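Local coordinates for fatty acid amide hydrolase (Candida albicans, PDB 6KVR), which probably hydrolyses amides of monocarboxylic acids, fatty acid amides among them, to the free acid and ammonium, at residues Glu21-Glu26 against Ser409-Pro414; Lys25-Lys30 against Ser174-Ile179; Gly351-Ser356 against Lys522-Glu527. One frame throughout, in Å; residues are numbered along the deposited sequence.

Contact 1 (Glu21-Glu26 against Ser409-Pro414); sequences EIYTKE and SGSNEP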
ATOM      1  N   GLU A  21       9.845  22.071  36.204  1.00 35.98           N
ATOM      2  CA  GLU A  21       9.358  23.413  36.510  1.00 41.17           C
ATOM      3  C   GLU A  21       8.374  23.891  35.447  1.00 38.41           C
ATOM      4  O   GLU A  21       7.268  24.347  35.770  1.00 36.90           O
ATOM      5  CB  GLU A  21      10.532  24.384  36.649  1.00 47.17           C
ATOM      6  CG  GLU A  21      10.108  25.828  36.882  1.00 51.92           C
ATOM      7  CD  GLU A  21      11.282  26.795  36.838  1.00 69.61           C
ATOM      8  OE1 GLU A  21      12.442  26.319  36.876  1.00 70.50           O
ATOM      9  OE2 GLU A  21      11.047  28.028  36.772  1.00 71.72           O
ATOM     10  N   ILE A  22       8.746  23.761  34.169  1.00 39.32           N
ATOM     11  CA  ILE A  22       7.871  24.212  33.086  1.00 37.59           C
ATOM     12  C   ILE A  22       6.579  23.404  33.059  1.00 35.79           C
ATOM     13  O   ILE A  22       5.486  23.964  32.898  1.00 32.29           O
ATOM     14  CB  ILE A  22       8.607  24.148  31.736  1.00 37.04           C
ATOM     15  CG1 ILE A  22       9.787  25.123  31.730  1.00 31.51           C
ATOM     16  CG2 ILE A  22       7.643  24.462  30.590  1.00 33.88           C
ATOM     17  CD1 ILE A  22      10.623  25.080  30.452  1.00 37.27           C
ATOM     18  N   TYR A  23       6.675  22.080  33.231  1.00 34.65           N
ATOM     19  CA  TYR A  23       5.465  21.261  33.259  1.00 32.66           C
ATOM     20  C   TYR A  23       4.543  21.688  34.396  1.00 32.28           C
ATOM     21  O   TYR A  23       3.338  21.882  34.191  1.00 31.04           O
ATOM     22  CB  TYR A  23       5.822  19.773  33.378  1.00 31.57           C
ATOM     23  CG  TYR A  23       4.621  18.849  33.555  1.00 30.18           C
ATOM     24  CD1 TYR A  23       3.843  18.466  32.465  1.00 27.53           C
ATOM     25  CD2 TYR A  23       4.263  18.361  34.820  1.00 32.47           C
ATOM     26  CE1 TYR A  23       2.739  17.610  32.623  1.00 29.08           C
ATOM     27  CE2 TYR A  23       3.164  17.508  34.984  1.00 31.11           C
ATOM     28  CZ  TYR A  23       2.406  17.142  33.878  1.00 31.90           C
ATOM     29  OH  TYR A  23       1.308  16.303  34.023  1.00 35.84           O
ATOM     30  N   THR A  24       5.087  21.856  35.605  1.00 32.98           N
ATOM     31  CA  THR A  24       4.216  22.170  36.741  1.00 35.45           C
ATOM     32  C   THR A  24       3.524  23.522  36.567  1.00 36.03           C
ATOM     33  O   THR A  24       2.342  23.661  36.897  1.00 38.22           O
ATOM     34  CB  THR A  24       4.991  22.132  38.060  1.00 34.74           C
ATOM     35  OG1 THR A  24       5.715  20.903  38.163  1.00 36.80           O
ATOM     36  CG2 THR A  24       4.028  22.210  39.235  1.00 38.16           C
ATOM     37  N   LYS A  25       4.223  24.522  36.022  1.00 35.80           N
ATOM     38  CA  LYS A  25       3.608  25.845  35.883  1.00 40.84           C
ATOM     39  C   LYS A  25       2.639  25.928  34.702  1.00 36.82           C
ATOM     40  O   LYS A  25       1.505  26.394  34.863  1.00 38.13           O
ATOM     41  CB  LYS A  25       4.680  26.930  35.749  1.00 38.46           C
ATOM     42  CG  LYS A  25       4.306  28.202  36.496  1.00 51.70           C
ATOM     43  CD  LYS A  25       5.392  29.274  36.469  1.00 56.97           C
ATOM     44  CE  LYS A  25       5.603  29.861  37.874  1.00 64.63           C
ATOM     45  NZ  LYS A  25       4.360  30.425  38.500  1.00 60.52           N
ATOM     46  N   GLU A  26       3.073  25.514  33.505  1.00 32.56           N
ATOM     47  CA  GLU A  26       2.304  25.767  32.289  1.00 31.67           C
ATOM     48  C   GLU A  26       1.308  24.671  31.938  1.00 31.65           C
ATOM     49  O   GLU A  26       0.325  24.961  31.246  1.00 34.69           O
ATOM     50  CB  GLU A  26       3.223  25.961  31.070  1.00 37.01           C
ATOM     51  CG  GLU A  26       4.511  26.686  31.352  1.00 39.26           C
ATOM     52  CD  GLU A  26       4.287  28.176  31.549  1.00 58.18           C
ATOM     53  OE1 GLU A  26       3.141  28.642  31.325  1.00 57.07           O
ATOM     54  OE2 GLU A  26       5.248  28.882  31.941  1.00 66.62           O
ATOM     55  N   SER A 409       8.423  17.127  24.456  1.00 26.35           N
ATOM     56  CA  SER A 409       9.082  18.332  24.959  1.00 29.62           C
ATOM     57  C   SER A 409       8.193  19.572  24.864  1.00 33.76           C
ATOM     58  O   SER A 409       8.454  20.560  25.568  1.00 30.83           O
ATOM     59  CB  SER A 409      10.398  18.577  24.205  1.00 27.70           C
ATOM     60  OG  SER A 409      10.150  18.930  22.844  1.00 24.63           O
ATOM     61  N   GLY A 410       7.148  19.548  24.027  1.00 32.43           N
ATOM     62  CA  GLY A 410       6.222  20.674  23.978  1.00 27.53           C
ATOM     63  C   GLY A 410       5.533  20.964  25.300  1.00 31.07           C
ATOM     64  O   GLY A 410       5.063  22.089  25.515  1.00 31.33           O
ATOM     65  N   SER A 411       5.423  19.968  26.179  1.00 28.11           N
ATOM     66  CA  SER A 411       4.894  20.183  27.513  1.00 28.01           C
ATOM     67  C   SER A 411       5.915  19.909  28.606  1.00 29.83           C
ATOM     68  O   SER A 411       5.632  20.195  29.775  1.00 25.90           O
ATOM     69  CB  SER A 411       3.666  19.295  27.750  1.00 25.72           C
ATOM     70  OG  SER A 411       4.090  17.977  28.078  1.00 27.30           O
ATOM     71  N   ASN A 412       7.065  19.321  28.267  1.00 31.42           N
ATOM     72  CA  ASN A 412       8.084  18.941  29.243  1.00 30.98           C
ATOM     73  C   ASN A 412       7.550  17.982  30.310  1.00 28.29           C
ATOM     74  O   ASN A 412       8.100  17.906  31.411  1.00 31.49           O
ATOM     75  CB  ASN A 412       8.694  20.191  29.876  1.00 30.46           C
ATOM     76  CG  ASN A 412       9.640  20.892  28.932  1.00 35.10           C
ATOM     77  OD1 ASN A 412       9.386  22.009  28.487  1.00 42.45           O
ATOM     78  ND2 ASN A 412      10.717  20.214  28.579  1.00 34.21           N
ATOM     79  N   GLU A 413       6.495  17.229  29.980  1.00 25.16           N
ATOM     80  CA  GLU A 413       5.885  16.289  30.916  1.00 22.53           C
ATOM     81  C   GLU A 413       6.873  15.191  31.303  1.00 24.52           C
ATOM     82  O   GLU A 413       7.746  14.827  30.508  1.00 27.45           O
ATOM     83  CB  GLU A 413       4.625  15.654  30.303  1.00 28.45           C
ATOM     84  CG  GLU A 413       4.853  14.865  28.987  1.00 22.51           C
ATOM     85  CD  GLU A 413       3.626  14.025  28.562  1.00 29.58           C
ATOM     86  OE1 GLU A 413       3.214  13.113  29.327  1.00 28.69           O
ATOM     87  OE2 GLU A 413       3.065  14.274  27.462  1.00 25.99           O
ATOM     88  N   PRO A 414       6.757  14.639  32.520  1.00 29.30           N
ATOM     89  CA  PRO A 414       7.734  13.632  32.960  1.00 29.43           C
ATOM     90  C   PRO A 414       7.605  12.340  32.159  1.00 27.54           C
ATOM     91  O   PRO A 414       6.503  11.877  31.854  1.00 24.90           O
ATOM     92  CB  PRO A 414       7.390  13.415  34.445  1.00 25.23           C
ATOM     93  CG  PRO A 414       5.995  13.915  34.612  1.00 26.55           C
ATOM     94  CD  PRO A 414       5.807  15.002  33.594  1.00 29.01           C
TER
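I22 and Y23, neighbours near the start of helix 20-40, reach the loop S409-P414, and the backbones come nearest at Y23 and N412, whose CA atoms are 5.3 Å apart. I22 lies at the solvent side. Its CG2 methyl rests 3.7 Å from OD1 of N412, with CD1 almost as near, so the amide oxygen meets two methyl groups and the two side chains pass at a slant without a polar bond. ND2 of N412 turns instead to the carbonyl of Y17, through a weak hydrogen bond. Y23 has the largest share of the buried surface. With CG anti to the backbone N (chi1 174°), its ring leaves the helix and lies against the loop, with P414 over one face and S411 O at the edge, near the ring plane. Its CB is flanked by two carbonyl oxygens, N412 O at 3.5 Å and S411 O at 3.6 Å. The face takes a CH-pi contact: P414 CD stands 3.8 Å from the centroid of the Y23 ring, only 6° off the normal. Y23 CD1 meets E413 CA at 3.4 Å, and Y23 CE1 meets E413 CB at 3.6 Å. CG of E413 sits between its backbone N and carbonyl carbon; beyond it the chain runs out extended, the carboxylate turned 20° from the ring plane and gripped by Q205 and N215 on OE1 and V173 N on OE2. An ST turn shapes the loop, S411 OG accepting from E413 N. The E413 side chain is about 10 Å from that of L207, a probable substrate-binding residue, so the helix packs on a loop near that site. The loop joins helix 402-409 to helix 417-423, and helix 20-40 lies against it, Y23 also touching V31, two turns further along, and N215.

Contact 2 (Lys25-Lys30 against Ser174-Ile179); sequences KEWLPK and SKIVNI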
ATOM      1  N   LYS A  25       4.223  24.522  36.022  1.00 35.80           N
ATOM      2  CA  LYS A  25       3.608  25.845  35.883  1.00 40.84           C
ATOM      3  C   LYS A  25       2.639  25.928  34.702  1.00 36.82           C
ATOM      4  O   LYS A  25       1.505  26.394  34.863  1.00 38.13           O
ATOM      5  CB  LYS A  25       4.680  26.930  35.749  1.00 38.46           C
ATOM      6  CG  LYS A  25       4.306  28.202  36.496  1.00 51.70           C
ATOM      7  CD  LYS A  25       5.392  29.274  36.469  1.00 56.97           C
ATOM      8  CE  LYS A  25       5.603  29.861  37.874  1.00 64.63           C
ATOM      9  NZ  LYS A  25       4.360  30.425  38.500  1.00 60.52           N
ATOM     10  N   GLU A  26       3.073  25.514  33.505  1.00 32.56           N
ATOM     11  CA  GLU A  26       2.304  25.767  32.289  1.00 31.67           C
ATOM     12  C   GLU A  26       1.308  24.671  31.938  1.00 31.65           C
ATOM     13  O   GLU A  26       0.325  24.961  31.246  1.00 34.69           O
ATOM     14  CB  GLU A  26       3.223  25.961  31.070  1.00 37.01           C
ATOM     15  CG  GLU A  26       4.511  26.686  31.352  1.00 39.26           C
ATOM     16  CD  GLU A  26       4.287  28.176  31.549  1.00 58.18           C
ATOM     17  OE1 GLU A  26       3.141  28.642  31.325  1.00 57.07           O
ATOM     18  OE2 GLU A  26       5.248  28.882  31.941  1.00 66.62           O
ATOM     19  N   TRP A  27       1.525  23.427  32.368  1.00 31.11           N
ATOM     20  CA  TRP A  27       0.685  22.338  31.867  1.00 30.71           C
ATOM     21  C   TRP A  27      -0.084  21.582  32.942  1.00 30.39           C
ATOM     22  O   TRP A  27      -1.247  21.228  32.720  1.00 31.61           O
ATOM     23  CB  TRP A  27       1.545  21.375  31.052  1.00 28.24           C
ATOM     24  CG  TRP A  27       2.126  22.070  29.855  1.00 28.55           C
ATOM     25  CD1 TRP A  27       3.366  22.623  29.754  1.00 26.67           C
ATOM     26  CD2 TRP A  27       1.475  22.311  28.600  1.00 26.78           C
ATOM     27  NE1 TRP A  27       3.538  23.180  28.510  1.00 28.99           N
ATOM     28  CE2 TRP A  27       2.391  23.009  27.784  1.00 23.37           C
ATOM     29  CE3 TRP A  27       0.211  22.000  28.086  1.00 27.68           C
ATOM     30  CZ2 TRP A  27       2.091  23.401  26.483  1.00 26.61           C
ATOM     31  CZ3 TRP A  27      -0.092  22.395  26.787  1.00 30.95           C
ATOM     32  CH2 TRP A  27       0.851  23.083  25.998  1.00 26.26           C
ATOM     33  N   LEU A  28       0.516  21.349  34.108  1.00 32.16           N
ATOM     34  CA  LEU A  28      -0.164  20.609  35.169  1.00 30.19           C
ATOM     35  C   LEU A  28      -1.546  21.141  35.536  1.00 31.63           C
ATOM     36  O   LEU A  28      -2.439  20.311  35.785  1.00 35.06           O
ATOM     37  CB  LEU A  28       0.728  20.562  36.413  1.00 30.39           C
ATOM     38  CG  LEU A  28       0.176  19.797  37.622  1.00 42.99           C
ATOM     39  CD1 LEU A  28      -0.312  18.389  37.242  1.00 37.83           C
ATOM     40  CD2 LEU A  28       1.242  19.724  38.706  1.00 40.53           C
ATOM     41  N   PRO A  29      -1.804  22.459  35.602  1.00 33.09           N
ATOM     42  CA  PRO A  29      -3.194  22.901  35.851  1.00 32.97           C
ATOM     43  C   PRO A  29      -4.194  22.407  34.810  1.00 32.03           C
ATOM     44  O   PRO A  29      -5.308  22.012  35.179  1.00 31.96           O
ATOM     45  CB  PRO A  29      -3.081  24.432  35.861  1.00 29.69           C
ATOM     46  CG  PRO A  29      -1.654  24.698  36.264  1.00 30.07           C
ATOM     47  CD  PRO A  29      -0.858  23.596  35.623  1.00 35.36           C
ATOM     48  N   LYS A  30      -3.834  22.399  33.523  1.00 29.52           N
ATOM     49  CA  LYS A  30      -4.766  21.902  32.512  1.00 29.72           C
ATOM     50  C   LYS A  30      -5.049  20.417  32.693  1.00 29.62           C
ATOM     51  O   LYS A  30      -6.164  19.960  32.413  1.00 30.37           O
ATOM     52  CB  LYS A  30      -4.213  22.159  31.111  1.00 30.44           C
ATOM     53  CG  LYS A  30      -3.537  23.507  30.957  1.00 31.34           C
ATOM     54  CD  LYS A  30      -3.329  23.824  29.496  1.00 35.82           C
ATOM     55  CE  LYS A  30      -2.612  25.135  29.324  1.00 39.34           C
ATOM     56  NZ  LYS A  30      -3.584  26.119  28.801  1.00 48.25           N
ATOM     57  N   SER A 174       1.094  18.051  25.800  1.00 22.90           N
ATOM     58  CA  SER A 174       1.178  19.180  24.887  1.00 27.80           C
ATOM     59  C   SER A 174      -0.043  19.301  23.983  1.00 25.93           C
ATOM     60  O   SER A 174      -0.353  20.404  23.532  1.00 28.01           O
ATOM     61  CB  SER A 174       2.451  19.073  24.045  1.00 25.30           C
ATOM     62  OG  SER A 174       2.320  18.033  23.087  1.00 30.73           O
ATOM     63  N   LYS A 175      -0.767  18.209  23.737  1.00 25.87           N
ATOM     64  CA  LYS A 175      -1.928  18.233  22.857  1.00 24.79           C
ATOM     65  C   LYS A 175      -3.248  18.366  23.611  1.00 26.16           C
ATOM     66  O   LYS A 175      -4.317  18.228  23.003  1.00 24.40           O
ATOM     67  CB  LYS A 175      -1.956  16.974  21.983  1.00 24.28           C
ATOM     68  CG  LYS A 175      -0.821  16.901  20.986  1.00 24.93           C
ATOM     69  CD  LYS A 175      -1.211  17.707  19.757  1.00 32.53           C
ATOM     70  CE  LYS A 175      -0.042  18.146  18.919  1.00 37.88           C
ATOM     71  NZ  LYS A 175      -0.572  18.529  17.587  1.00 42.57           N
ATOM     72  N   ILE A 176      -3.211  18.638  24.917  1.00 22.88           N
ATOM     73  CA  ILE A 176      -4.458  18.789  25.658  1.00 26.01           C
ATOM     74  C   ILE A 176      -5.257  19.998  25.192  1.00 30.21           C
ATOM     75  O   ILE A 176      -6.437  20.122  25.538  1.00 31.43           O
ATOM     76  CB  ILE A 176      -4.177  18.855  27.177  1.00 31.46           C
ATOM     77  CG1 ILE A 176      -5.464  18.621  27.982  1.00 27.06           C
ATOM     78  CG2 ILE A 176      -3.520  20.174  27.547  1.00 23.78           C
ATOM     79  CD1 ILE A 176      -5.254  18.689  29.484  1.00 34.30           C
ATOM     80  N   VAL A 177      -4.650  20.871  24.384  1.00 29.73           N
ATOM     81  CA  VAL A 177      -5.328  22.024  23.806  1.00 29.82           C
ATOM     82  C   VAL A 177      -5.742  21.779  22.357  1.00 34.48           C
ATOM     83  O   VAL A 177      -6.148  22.711  21.665  1.00 32.37           O
ATOM     84  CB  VAL A 177      -4.445  23.275  23.911  1.00 34.38           C
ATOM     85  CG1 VAL A 177      -4.164  23.604  25.379  1.00 32.80           C
ATOM     86  CG2 VAL A 177      -3.138  23.048  23.160  1.00 31.25           C
ATOM     87  N   ASN A 178      -5.657  20.541  21.882  1.00 29.27           N
ATOM     88  CA  ASN A 178      -5.987  20.216  20.501  1.00 24.28           C
ATOM     89  C   ASN A 178      -7.438  19.744  20.435  1.00 28.06           C
ATOM     90  O   ASN A 178      -7.766  18.663  20.933  1.00 29.69           O
ATOM     91  CB  ASN A 178      -5.032  19.153  19.971  1.00 27.66           C
ATOM     92  CG  ASN A 178      -5.374  18.718  18.557  1.00 31.79           C
ATOM     93  OD1 ASN A 178      -5.389  19.537  17.646  1.00 24.83           O
ATOM     94  ND2 ASN A 178      -5.676  17.430  18.377  1.00 23.47           N
ATOM     95  N   ILE A 179      -8.304  20.541  19.820  1.00 28.07           N
ATOM     96  CA  ILE A 179      -9.722  20.224  19.686  1.00 29.00           C
ATOM     97  C   ILE A 179     -10.073  20.208  18.202  1.00 27.39           C
ATOM     98  O   ILE A 179     -10.291  21.256  17.597  1.00 30.17           O
ATOM     99  CB  ILE A 179     -10.609  21.230  20.449  1.00 28.34           C
ATOM    100  CG1 ILE A 179     -10.206  21.319  21.919  1.00 25.73           C
ATOM    101  CG2 ILE A 179     -12.090  20.859  20.329  1.00 28.11           C
ATOM    102  CD1 ILE A 179     -11.125  22.224  22.759  1.00 30.23           C
TER
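W27 and K30 of helix 20-40 face S174, I176 and V177 across a wide backbone gap: the CA atoms of W27 and S174 are 7.7 Å apart, and those of K30 and I176 are 7.5 Å apart. Side chains of each segment reach across to the other, several of them onto backbone atoms. The helix is irregular here, with a wider pi-type turn at 25-27 and a kink where the N atoms of P29 and K30 have no bond to the preceding turn. Across from it, a 3-10 segment that includes S174 precedes a type I beta turn from K175 to N178, closed by the backbone bond from N178 N to K175 O at 2.9 Å. The indole of W27 is aimed at this turn by a chi1 of -62°, which places CG anti to the carbonyl carbon. Its six-membered ring receives S174 CA over one face, 4.3 Å from the ring centroid and 24° off the normal, a CH-pi contact. Both W27 and S174 also touch S411. This joins the N-terminal helix to the connection between strand 155-158 and helix 185-192, a strand-to-helix link of the mixed sheet in the amidase domain, and S174 OG bonds to the carbonyl of L407 in helix 402-409. I176 CG2 comes to the indole from its edge, 4.2 Å from W27 CZ3, as the two side chains run alongside in opposite senses. Its other arm, CG1 anti to the backbone N at chi1 -164°, stretches to the helix, where I176 CD1 packs 3.3 Å from K30 O. The aliphatic part of K30 crosses I176 at a slant, CB and CD both near CG2. On the outer side, K30 CD meets V177 CG1 at 4.2 Å.

Contact 3 (Gly351-Ser356 against Lys522-Glu527); sequences GLVRVS and KLEQLE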
ATOM      1  N   GLY A 351      11.729 -18.343  18.988  1.00 29.90           N
ATOM      2  CA  GLY A 351      13.169 -18.355  18.882  1.00 28.08           C
ATOM      3  C   GLY A 351      13.860 -17.217  19.603  1.00 31.15           C
ATOM      4  O   GLY A 351      15.095 -17.174  19.616  1.00 32.91           O
ATOM      5  N   LEU A 352      13.106 -16.292  20.196  1.00 27.96           N
ATOM      6  CA  LEU A 352      13.660 -15.160  20.929  1.00 28.19           C
ATOM      7  C   LEU A 352      13.400 -15.237  22.424  1.00 27.25           C
ATOM      8  O   LEU A 352      14.342 -15.154  23.216  1.00 27.89           O
ATOM      9  CB  LEU A 352      13.093 -13.841  20.376  1.00 24.74           C
ATOM     10  CG  LEU A 352      13.251 -13.716  18.863  1.00 30.31           C
ATOM     11  CD1 LEU A 352      12.710 -12.399  18.372  1.00 29.93           C
ATOM     12  CD2 LEU A 352      14.719 -13.882  18.471  1.00 28.58           C
ATOM     13  N   VAL A 353      12.139 -15.379  22.836  1.00 25.66           N
ATOM     14  CA  VAL A 353      11.767 -15.352  24.242  1.00 24.83           C
ATOM     15  C   VAL A 353      10.832 -16.526  24.521  1.00 26.80           C
ATOM     16  O   VAL A 353       9.716 -16.584  23.987  1.00 24.61           O
ATOM     17  CB  VAL A 353      11.113 -14.016  24.648  1.00 26.62           C
ATOM     18  CG1 VAL A 353      10.752 -14.023  26.135  1.00 17.69           C
ATOM     19  CG2 VAL A 353      12.044 -12.825  24.333  1.00 24.50           C
ATOM     20  N   ARG A 354      11.281 -17.433  25.385  1.00 28.57           N
ATOM     21  CA  ARG A 354      10.478 -18.561  25.832  1.00 27.74           C
ATOM     22  C   ARG A 354       9.207 -18.077  26.523  1.00 28.80           C
ATOM     23  O   ARG A 354       9.216 -17.072  27.241  1.00 24.37           O
ATOM     24  CB  ARG A 354      11.327 -19.423  26.776  1.00 30.16           C
ATOM     25  CG  ARG A 354      10.595 -20.546  27.501  1.00 31.50           C
ATOM     26  CD  ARG A 354      11.506 -21.240  28.511  1.00 29.63           C
ATOM     27  NE  ARG A 354      11.977 -20.336  29.556  1.00 33.10           N
ATOM     28  CZ  ARG A 354      12.561 -20.735  30.680  1.00 37.12           C
ATOM     29  NH1 ARG A 354      12.734 -22.021  30.948  1.00 34.15           N
ATOM     30  NH2 ARG A 354      12.978 -19.824  31.559  1.00 27.56           N
ATOM     31  N   VAL A 355       8.097 -18.790  26.294  1.00 25.35           N
ATOM     32  CA  VAL A 355       6.823 -18.415  26.893  1.00 26.34           C
ATOM     33  C   VAL A 355       6.723 -19.064  28.267  1.00 30.54           C
ATOM     34  O   VAL A 355       7.411 -20.045  28.567  1.00 27.76           O
ATOM     35  CB  VAL A 355       5.604 -18.787  26.006  1.00 27.35           C
ATOM     36  CG1 VAL A 355       5.707 -18.124  24.641  1.00 25.51           C
ATOM     37  CG2 VAL A 355       5.455 -20.305  25.851  1.00 27.08           C
ATOM     38  N   SER A 356       5.868 -18.486  29.115  1.00 26.66           N
ATOM     39  CA  SER A 356       5.682 -18.926  30.487  1.00 26.46           C
ATOM     40  C   SER A 356       4.691 -20.087  30.548  1.00 27.56           C
ATOM     41  O   SER A 356       3.980 -20.358  29.579  1.00 26.98           O
ATOM     42  CB  SER A 356       5.210 -17.746  31.334  1.00 25.53           C
ATOM     43  OG  SER A 356       3.820 -17.538  31.160  1.00 30.93           O
ATOM     44  N   LYS A 522      19.610 -10.912  27.334  1.00 24.56           N
ATOM     45  CA  LYS A 522      19.202 -10.251  28.567  1.00 26.82           C
ATOM     46  C   LYS A 522      17.691 -10.032  28.582  1.00 31.52           C
ATOM     47  O   LYS A 522      17.047 -10.164  29.634  1.00 30.82           O
ATOM     48  CB  LYS A 522      19.932  -8.916  28.733  1.00 34.85           C
ATOM     49  CG  LYS A 522      21.413  -8.999  29.119  1.00 31.16           C
ATOM     50  CD  LYS A 522      21.902  -7.622  29.548  1.00 42.14           C
ATOM     51  CE  LYS A 522      23.402  -7.574  29.821  1.00 49.58           C
ATOM     52  NZ  LYS A 522      24.172  -7.089  28.640  1.00 59.02           N
ATOM     53  N   LEU A 523      17.110  -9.698  27.418  1.00 30.27           N
ATOM     54  CA  LEU A 523      15.671  -9.468  27.343  1.00 27.64           C
ATOM     55  C   LEU A 523      14.885 -10.717  27.726  1.00 23.25           C
ATOM     56  O   LEU A 523      13.899 -10.633  28.469  1.00 22.79           O
ATOM     57  CB  LEU A 523      15.289  -8.998  25.940  1.00 25.54           C
ATOM     58  CG  LEU A 523      13.812  -8.674  25.639  1.00 31.56           C
ATOM     59  CD1 LEU A 523      13.263  -7.624  26.589  1.00 23.17           C
ATOM     60  CD2 LEU A 523      13.622  -8.210  24.179  1.00 27.60           C
ATOM     61  N   GLU A 524      15.303 -11.887  27.232  1.00 25.48           N
ATOM     62  CA  GLU A 524      14.602 -13.111  27.598  1.00 27.36           C
ATOM     63  C   GLU A 524      14.654 -13.334  29.096  1.00 23.10           C
ATOM     64  O   GLU A 524      13.661 -13.757  29.699  1.00 26.27           O
ATOM     65  CB  GLU A 524      15.175 -14.329  26.863  1.00 27.38           C
ATOM     66  CG  GLU A 524      14.266 -15.561  27.008  1.00 26.47           C
ATOM     67  CD  GLU A 524      14.783 -16.782  26.262  1.00 32.48           C
ATOM     68  OE1 GLU A 524      16.010 -16.878  26.073  1.00 33.18           O
ATOM     69  OE2 GLU A 524      13.966 -17.641  25.865  1.00 30.48           O
ATOM     70  N   GLN A 525      15.807 -13.056  29.716  1.00 27.74           N
ATOM     71  CA  GLN A 525      15.949 -13.255  31.155  1.00 28.73           C
ATOM     72  C   GLN A 525      15.083 -12.266  31.925  1.00 28.77           C
ATOM     73  O   GLN A 525      14.387 -12.638  32.878  1.00 25.64           O
ATOM     74  CB  GLN A 525      17.413 -13.107  31.570  1.00 30.71           C
ATOM     75  CG  GLN A 525      17.642 -13.486  33.019  1.00 32.96           C
ATOM     76  CD  GLN A 525      19.030 -13.153  33.512  1.00 33.74           C
ATOM     77  OE1 GLN A 525      19.967 -13.072  32.737  1.00 33.79           O
ATOM     78  NE2 GLN A 525      19.158 -12.948  34.811  1.00 38.51           N
ATOM     79  N   LEU A 526      15.137 -10.991  31.531  1.00 27.18           N
ATOM     80  CA  LEU A 526      14.266  -9.983  32.122  1.00 27.80           C
ATOM     81  C   LEU A 526      12.808 -10.454  32.140  1.00 27.32           C
ATOM     82  O   LEU A 526      12.156 -10.474  33.194  1.00 28.24           O
ATOM     83  CB  LEU A 526      14.419  -8.676  31.345  1.00 25.59           C
ATOM     84  CG  LEU A 526      13.543  -7.481  31.712  1.00 29.42           C
ATOM     85  CD1 LEU A 526      13.585  -7.177  33.214  1.00 28.25           C
ATOM     86  CD2 LEU A 526      13.985  -6.273  30.895  1.00 26.87           C
ATOM     87  N   GLU A 527      12.304 -10.890  30.988  1.00 23.86           N
ATOM     88  CA  GLU A 527      10.903 -11.294  30.894  1.00 27.03           C
ATOM     89  C   GLU A 527      10.620 -12.558  31.708  1.00 25.08           C
ATOM     90  O   GLU A 527       9.647 -12.605  32.468  1.00 27.16           O
ATOM     91  CB  GLU A 527      10.522 -11.506  29.426  1.00 20.14           C
ATOM     92  CG  GLU A 527      10.325 -10.217  28.641  1.00 27.49           C
ATOM     93  CD  GLU A 527       8.950  -9.560  28.879  1.00 30.79           C
ATOM     94  OE1 GLU A 527       8.057 -10.183  29.513  1.00 29.24           O
ATOM     95  OE2 GLU A 527       8.761  -8.413  28.414  1.00 28.49           O
TER
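E524 of helix 522-529 and V353 of the loop G351-S356 carry most of the buried surface, their CA atoms 4.9 Å apart. E524 is extended throughout, with CG anti to the backbone N (chi1 -168°), and so spans the gap to the loop's main chain. Its OE2 accepts from R354 N at 2.7 Å, a fairly straight bond at 157° that uses the anti side of the carboxylate, 16° out of its plane. The same oxygen takes a salt bridge from R520 and a hydrogen bond from Y517, so three partners grip it and probably favour the charged form. E524 CG lies 3.7 Å from V353 CA, and the carboxylate carbon CD of E524 stands 3.5 Å from L352 O. V353 CG1 touches E524 CG at 3.9 Å and, crossing E527 at about a right angle, E527 CB at 4.1 Å. R354 contributes its backbone and CB, the latter 3.3 Å from E524 OE2, while its NE bonds to OD1 of N528, further along the same helix, so the arginine meets that helix twice. A buried carboxylate thus holds a main-chain N-H of the loop between strand 343-346 and helix 357-372, a beta-alpha connection near one edge of the mixed sheet, in the alpha/beta fold of the amidase signature family.

How the contacts relate
Contacts 1 and 2 are neighbours, their centres 9 Å apart: both start from helix 20-40 and share K25 and E26. They are continuous through that helix, Y23 O and L28 N forming a probable hydrogen bond at 2.9 Å, and W27 CZ2 packs 3.4 Å from G410 O. Together they lay the N-terminal helix across two loops remote in sequence, 174-179 and 409-414. Contact 3 lies about 36 Å from contact 1 and 39 Å from contact 2, centre to centre, joining loop 351-356 to helix 522-529. Along the chain contacts 1 and 3 interleave, whereas contact 2 closes before contact 3 opens. The N-terminal helix is thus held well away from contact 3.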